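Paraflagellar rod component (Trypanosoma brucei, PDB 2Q0X) is of unknown function but adopts the alpha/beta-hydrolase fold and is named as a component of the paraflagellar rod. Local coordinates at residues K161-K166 against L177-H182; K166-G171 against T188-A193. One frame throughout, in Å; residues are numbered along the deposited sequence.

Contact 1 of 2, residues K161-K166 against L177-H182; sequences KEHVEK and LAMLKH
His163 reaches from helix 154-170 to the loop that follows it and donates from NE2 to the carbonyl O of Ala178, 2.8 Å away. At an N-H...O angle of 149° the bond is somewhat bent, and it comes in tilted from the carbonyl plane. With CG anti to the backbone N (chi1 -174°), the imidazole extends well beyond the helix surface, which is why a histidine can grip the main chain of the 3-10 segment 177-179. The carbonyl can only accept, so NE2 is the protonated nitrogen in this bond.

His182 lies over one face of this ring, its ND1 3.2 Å from CG of His163. The two planes meet obliquely at 36°, with centroids 4.1 Å apart, while CB of His163 makes a CH-pi contact over the His182 face. On the opposite face of His182 rests the CG of Lys181, so its imidazole is held between two aliphatic groups.

At the edge of the His163 ring comes SD of Met179, 4.0 Å from CD2; the same sulfur touches CG2 of Val164 at 3.9 Å. A flexible thioether, bent at chi2 and chi3, suits this junction of ring and branched chain. Beyond it, Met179 and Val164 both pack on Leu192, and the loop rests against both helices, Met179 also touching Pro189 of helix 189-193 and Leu167 and Arg160 of helix 154-170.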
loop_
_atom_site.group_PDB
_atom_site.type_symbol
_atom_site.label_atom_id
_atom_site.label_comp_id
_atom_site.label_asym_id
_atom_site.label_seq_id
_atom_site.Cartn_x
_atom_site.Cartn_y
_atom_site.Cartn_z
ATOM N N LYS A 161 -6.964 26.018 1.531
ATOM C CA LYS A 161 -8.225 25.736 0.826
ATOM C C LYS A 161 -8.111 26.145 -0.640
ATOM O O LYS A 161 -8.512 25.403 -1.538
ATOM C CB LYS A 161 -9.396 26.487 1.482
ATOM C CG LYS A 161 -10.759 26.305 0.791
ATOM C CD LYS A 161 -11.917 26.786 1.685
ATOM C CE LYS A 161 -13.301 26.605 1.022
ATOM N NZ LYS A 161 -13.611 27.596 -0.060
ATOM N N GLU A 162 -7.554 27.334 -0.857
ATOM C CA GLU A 162 -7.357 27.892 -2.191
ATOM C C GLU A 162 -6.342 27.075 -2.975
ATOM O O GLU A 162 -6.590 26.715 -4.124
ATOM C CB GLU A 162 -6.889 29.347 -2.077
ATOM C CG GLU A 162 -6.767 30.097 -3.388
ATOM C CD GLU A 162 -6.333 31.534 -3.178
ATOM O OE1 GLU A 162 -6.255 31.960 -1.999
ATOM O OE2 GLU A 162 -6.076 32.244 -4.178
ATOM N N HIS A 163 -5.212 26.776 -2.334
ATOM C CA HIS A 163 -4.122 26.007 -2.950
ATOM C C HIS A 163 -4.605 24.654 -3.471
ATOM O O HIS A 163 -4.166 24.210 -4.534
ATOM C CB HIS A 163 -2.978 25.813 -1.942
ATOM C CG HIS A 163 -1.756 25.162 -2.521
ATOM N ND1 HIS A 163 -0.824 25.855 -3.263
ATOM C CD2 HIS A 163 -1.309 23.884 -2.457
ATOM C CE1 HIS A 163 0.141 25.036 -3.636
ATOM N NE2 HIS A 163 -0.127 23.833 -3.159
ATOM N N VAL A 164 -5.502 24.015 -2.717
ATOM C CA VAL A 164 -6.092 22.730 -3.094
ATOM C C VAL A 164 -7.022 22.859 -4.308
ATOM O O VAL A 164 -7.004 22.014 -5.198
ATOM C CB VAL A 164 -6.863 22.089 -1.897
ATOM C CG1 VAL A 164 -7.706 20.905 -2.346
ATOM C CG2 VAL A 164 -5.895 21.663 -0.807
ATOM N N GLU A 165 -7.842 23.909 -4.321
ATOM C CA GLU A 165 -8.713 24.229 -5.467
ATOM C C GLU A 165 -7.928 24.378 -6.767
ATOM O O GLU A 165 -8.374 23.918 -7.825
ATOM C CB GLU A 165 -9.482 25.528 -5.214
ATOM C CG GLU A 165 -10.582 25.406 -4.191
ATOM C CD GLU A 165 -11.169 26.754 -3.790
ATOM O OE1 GLU A 165 -11.031 27.744 -4.552
ATOM O OE2 GLU A 165 -11.781 26.813 -2.702
ATOM N N LYS A 166 -6.772 25.038 -6.670
ATOM C CA LYS A 166 -5.902 25.288 -7.814
ATOM C C LYS A 166 -5.315 23.989 -8.355
ATOM O O LYS A 166 -5.305 23.779 -9.569
ATOM C CB LYS A 166 -4.774 26.248 -7.426
ATOM N N LEU A 177 3.167 15.891 -2.748
ATOM C CA LEU A 177 4.341 16.766 -2.636
ATOM C C LEU A 177 4.005 18.239 -2.883
ATOM O O LEU A 177 4.699 19.125 -2.373
ATOM C CB LEU A 177 5.492 16.312 -3.563
ATOM C CG LEU A 177 6.577 15.453 -2.892
ATOM C CD1 LEU A 177 6.062 14.085 -2.505
ATOM C CD2 LEU A 177 7.791 15.309 -3.793
ATOM N N ALA A 178 2.946 18.490 -3.654
ATOM C CA ALA A 178 2.434 19.850 -3.860
ATOM C C ALA A 178 1.806 20.454 -2.588
ATOM O O ALA A 178 1.583 21.657 -2.527
ATOM C CB ALA A 178 1.419 19.871 -5.013
ATOM N N MET A 179 1.533 19.618 -1.586
ATOM C CA MET A 179 0.914 20.055 -0.321
ATOM C C MET A 179 1.898 20.353 0.815
ATOM O O MET A 179 1.467 20.591 1.950
ATOM C CB MET A 179 -0.066 18.979 0.185
ATOM C CG MET A 179 -1.329 18.850 -0.603
ATOM S SD MET A 179 -2.208 20.397 -0.704
ATOM C CE MET A 179 -2.102 21.054 0.971
ATOM N N LEU A 180 3.198 20.357 0.540
ATOM C CA LEU A 180 4.176 20.335 1.636
ATOM C C LEU A 180 4.285 21.648 2.427
ATOM O O LEU A 180 4.598 21.619 3.615
ATOM C CB LEU A 180 5.566 19.874 1.153
ATOM C CG LEU A 180 5.906 18.384 1.385
ATOM C CD1 LEU A 180 5.562 17.558 0.179
ATOM C CD2 LEU A 180 7.386 18.189 1.724
ATOM N N LYS A 181 4.014 22.787 1.798
ATOM C CA LYS A 181 4.130 24.064 2.506
ATOM C C LYS A 181 2.791 24.470 3.131
ATOM O O LYS A 181 2.751 25.247 4.079
ATOM C CB LYS A 181 4.729 25.158 1.586
ATOM C CG LYS A 181 3.744 26.170 1.003
ATOM C CD LYS A 181 4.433 27.178 0.086
ATOM C CE LYS A 181 4.775 26.604 -1.297
ATOM N NZ LYS A 181 6.227 26.252 -1.463
ATOM N N HIS A 182 1.703 23.895 2.629
ATOM C CA HIS A 182 0.359 24.213 3.101
ATOM C C HIS A 182 -0.245 23.211 4.095
ATOM O O HIS A 182 -1.259 23.507 4.713
ATOM C CB HIS A 182 -0.565 24.415 1.895
ATOM C CG HIS A 182 -0.316 25.704 1.173
ATOM N ND1 HIS A 182 0.243 25.760 -0.084
ATOM C CD2 HIS A 182 -0.518 26.989 1.554
ATOM C CE1 HIS A 182 0.352 27.023 -0.459
ATOM N NE2 HIS A 182 -0.103 27.789 0.517
#

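Contact 2 of 2, residues K166-G171 against T188-A193; sequences KLMAEG and TPARLA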
loop_
_atom_site.group_PDB
_atom_site.type_symbol
_atom_site.label_atom_id
_atom_site.label_comp_id
_atom_site.label_asym_id
_atom_site.label_seq_id
_atom_site.Cartn_x
_atom_site.Cartn_y
_atom_site.Cartn_z
ATOM N N LYS A 166 -6.772 25.038 -6.670
ATOM C CA LYS A 166 -5.902 25.288 -7.814
ATOM C C LYS A 166 -5.315 23.989 -8.355
ATOM O O LYS A 166 -5.305 23.779 -9.569
ATOM C CB LYS A 166 -4.774 26.248 -7.426
ATOM N N LEU A 167 -4.839 23.122 -7.455
ATOM C CA LEU A 167 -4.260 21.828 -7.847
ATOM C C LEU A 167 -5.306 20.904 -8.466
ATOM O O LEU A 167 -5.026 20.213 -9.440
ATOM C CB LEU A 167 -3.587 21.129 -6.662
ATOM C CG LEU A 167 -2.334 21.758 -6.041
ATOM C CD1 LEU A 167 -1.944 21.022 -4.767
ATOM C CD2 LEU A 167 -1.160 21.778 -7.002
ATOM N N MET A 168 -6.512 20.907 -7.908
ATOM C CA MET A 168 -7.600 20.059 -8.410
ATOM C C MET A 168 -8.027 20.454 -9.813
ATOM O O MET A 168 -8.433 19.591 -10.592
ATOM C CB MET A 168 -8.820 20.114 -7.478
ATOM C CG MET A 168 -8.597 19.477 -6.104
ATOM S SD MET A 168 -8.021 17.777 -6.157
ATOM C CE MET A 168 -9.465 16.918 -6.782
ATOM N N ALA A 169 -7.935 21.751 -10.115
ATOM C CA ALA A 169 -8.251 22.289 -11.440
ATOM C C ALA A 169 -7.173 21.939 -12.465
ATOM O O ALA A 169 -7.459 21.815 -13.653
ATOM C CB ALA A 169 -8.431 23.795 -11.368
ATOM N N GLU A 170 -5.936 21.791 -12.002
ATOM C CA GLU A 170 -4.835 21.328 -12.853
ATOM C C GLU A 170 -4.826 19.810 -13.053
ATOM O O GLU A 170 -4.100 19.303 -13.906
ATOM C CB GLU A 170 -3.497 21.807 -12.281
ATOM C CG GLU A 170 -3.396 23.338 -12.251
ATOM C CD GLU A 170 -2.160 23.846 -11.529
ATOM O OE1 GLU A 170 -1.785 23.246 -10.502
ATOM O OE2 GLU A 170 -1.574 24.853 -11.988
ATOM N N GLY A 171 -5.636 19.089 -12.280
ATOM C CA GLY A 171 -5.643 17.628 -12.327
ATOM C C GLY A 171 -4.521 17.031 -11.496
ATOM O O GLY A 171 -4.060 15.929 -11.776
ATOM N N THR A 188 -2.809 13.955 0.092
ATOM C CA THR A 188 -3.023 14.341 -1.295
ATOM C C THR A 188 -4.008 15.504 -1.352
ATOM O O THR A 188 -4.879 15.613 -0.494
ATOM C CB THR A 188 -3.515 13.164 -2.183
ATOM O OG1 THR A 188 -4.754 12.647 -1.686
ATOM C CG2 THR A 188 -2.490 12.062 -2.242
ATOM N N PRO A 189 -3.843 16.409 -2.335
ATOM C CA PRO A 189 -4.862 17.451 -2.525
ATOM C C PRO A 189 -6.288 16.889 -2.633
ATOM O O PRO A 189 -7.216 17.470 -2.068
ATOM C CB PRO A 189 -4.430 18.148 -3.819
ATOM C CG PRO A 189 -2.944 17.912 -3.905
ATOM C CD PRO A 189 -2.713 16.555 -3.268
ATOM N N ALA A 190 -6.443 15.761 -3.322
ATOM C CA ALA A 190 -7.748 15.134 -3.492
ATOM C C ALA A 190 -8.384 14.758 -2.164
ATOM O O ALA A 190 -9.590 14.810 -2.032
ATOM C CB ALA A 190 -7.651 13.916 -4.390
ATOM N N ARG A 191 -7.585 14.364 -1.179
ATOM C CA ARG A 191 -8.128 14.065 0.149
ATOM C C ARG A 191 -8.576 15.338 0.892
ATOM O O ARG A 191 -9.573 15.325 1.594
ATOM C CB ARG A 191 -7.140 13.230 0.980
ATOM C CG ARG A 191 -7.179 11.742 0.630
ATOM C CD ARG A 191 -8.453 11.053 1.160
ATOM N NE ARG A 191 -8.581 11.143 2.622
ATOM C CZ ARG A 191 -7.994 10.327 3.498
ATOM N NH1 ARG A 191 -7.222 9.319 3.098
ATOM N NH2 ARG A 191 -8.165 10.519 4.799
ATOM N N LEU A 192 -7.869 16.441 0.687
ATOM C CA LEU A 192 -8.246 17.707 1.305
ATOM C C LEU A 192 -9.469 18.340 0.614
ATOM O O LEU A 192 -10.301 18.990 1.281
ATOM C CB LEU A 192 -7.059 18.680 1.310
ATOM C CG LEU A 192 -5.960 18.495 2.374
ATOM C CD1 LEU A 192 -4.709 19.277 2.002
ATOM C CD2 LEU A 192 -6.475 18.923 3.779
ATOM N N ALA A 193 -9.603 18.115 -0.698
ATOM C CA ALA A 193 -10.605 18.816 -1.525
ATOM C C ALA A 193 -12.069 18.441 -1.252
ATOM O O ALA A 193 -12.968 19.260 -1.428
ATOM C CB ALA A 193 -10.285 18.640 -3.021
#
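Met168 folds its side chain over one flank of the short helix 189-193, where Pro189, Ala190 and Ala193 offer a low surface. Its chain, bent at chi2 (-55°) and chi3 (-69°), lays the sulfur along the backbone, with SD 3.8 Å from CA of Ala190. One methylene, CG, butts against CB of Ala193 at 3.6 Å; at the far end CE comes within 4.2 Å of CB of Ala190. The long thioether thus lies in the shallow groove between residues one turn apart, and the small alanines let it approach the main chain so closely.

Beside it, Leu167 makes the second bump. Its CD1 presses on CG of the Pro189 ring at 3.4 Å, tighter than usual for two carbons. Proline suits the first turn of a helix, where a backbone nitrogen has no carbonyl one turn earlier to bond to and the missing N-H costs nothing; its ring gives leucine a firm hydrocarbon surface.

These elements belong to the region between strands 135-143 and 227-232 of the alpha/beta-hydrolase sheet. The short segments cross steeply, at -118°, with axes 9.9 Å apart. Thr188 is the N-cap of the second helix, its OG1 accepting a weak bond from Arg191 N. Gly171, with positive phi, ends the first in a Schellman motif. Arg191 sets off from the far side of its helix, CB directed away from helix 166-170, and NH1 forms a salt bridge with Asp90, while Thr188 packs on Ile80 of the second subunit.

Overall arrangement
Both contacts use helix 154-170, contact 1 its middle and contact 2 its C-terminal end, with centres 7 Å apart. Both sit at the periphery of the chain, contact 2 with more of its touching residues buried. Contact 1 mixes polar and apolar chemistry, since a helix imidazole meets both a carbonyl and an imidazole of the loop. Contact 2 joins helix to helix by apolar packing, with the methionine sulfur lying against the main chain. The seam between them is mostly apolar packing: CE of Met179 lies 3.3 Å from CD1 of Leu192, and CB of Ala178 3.6 Å from CD1 of Leu167. Loop 177-182 and helix 189-193 fold back successively onto one helix.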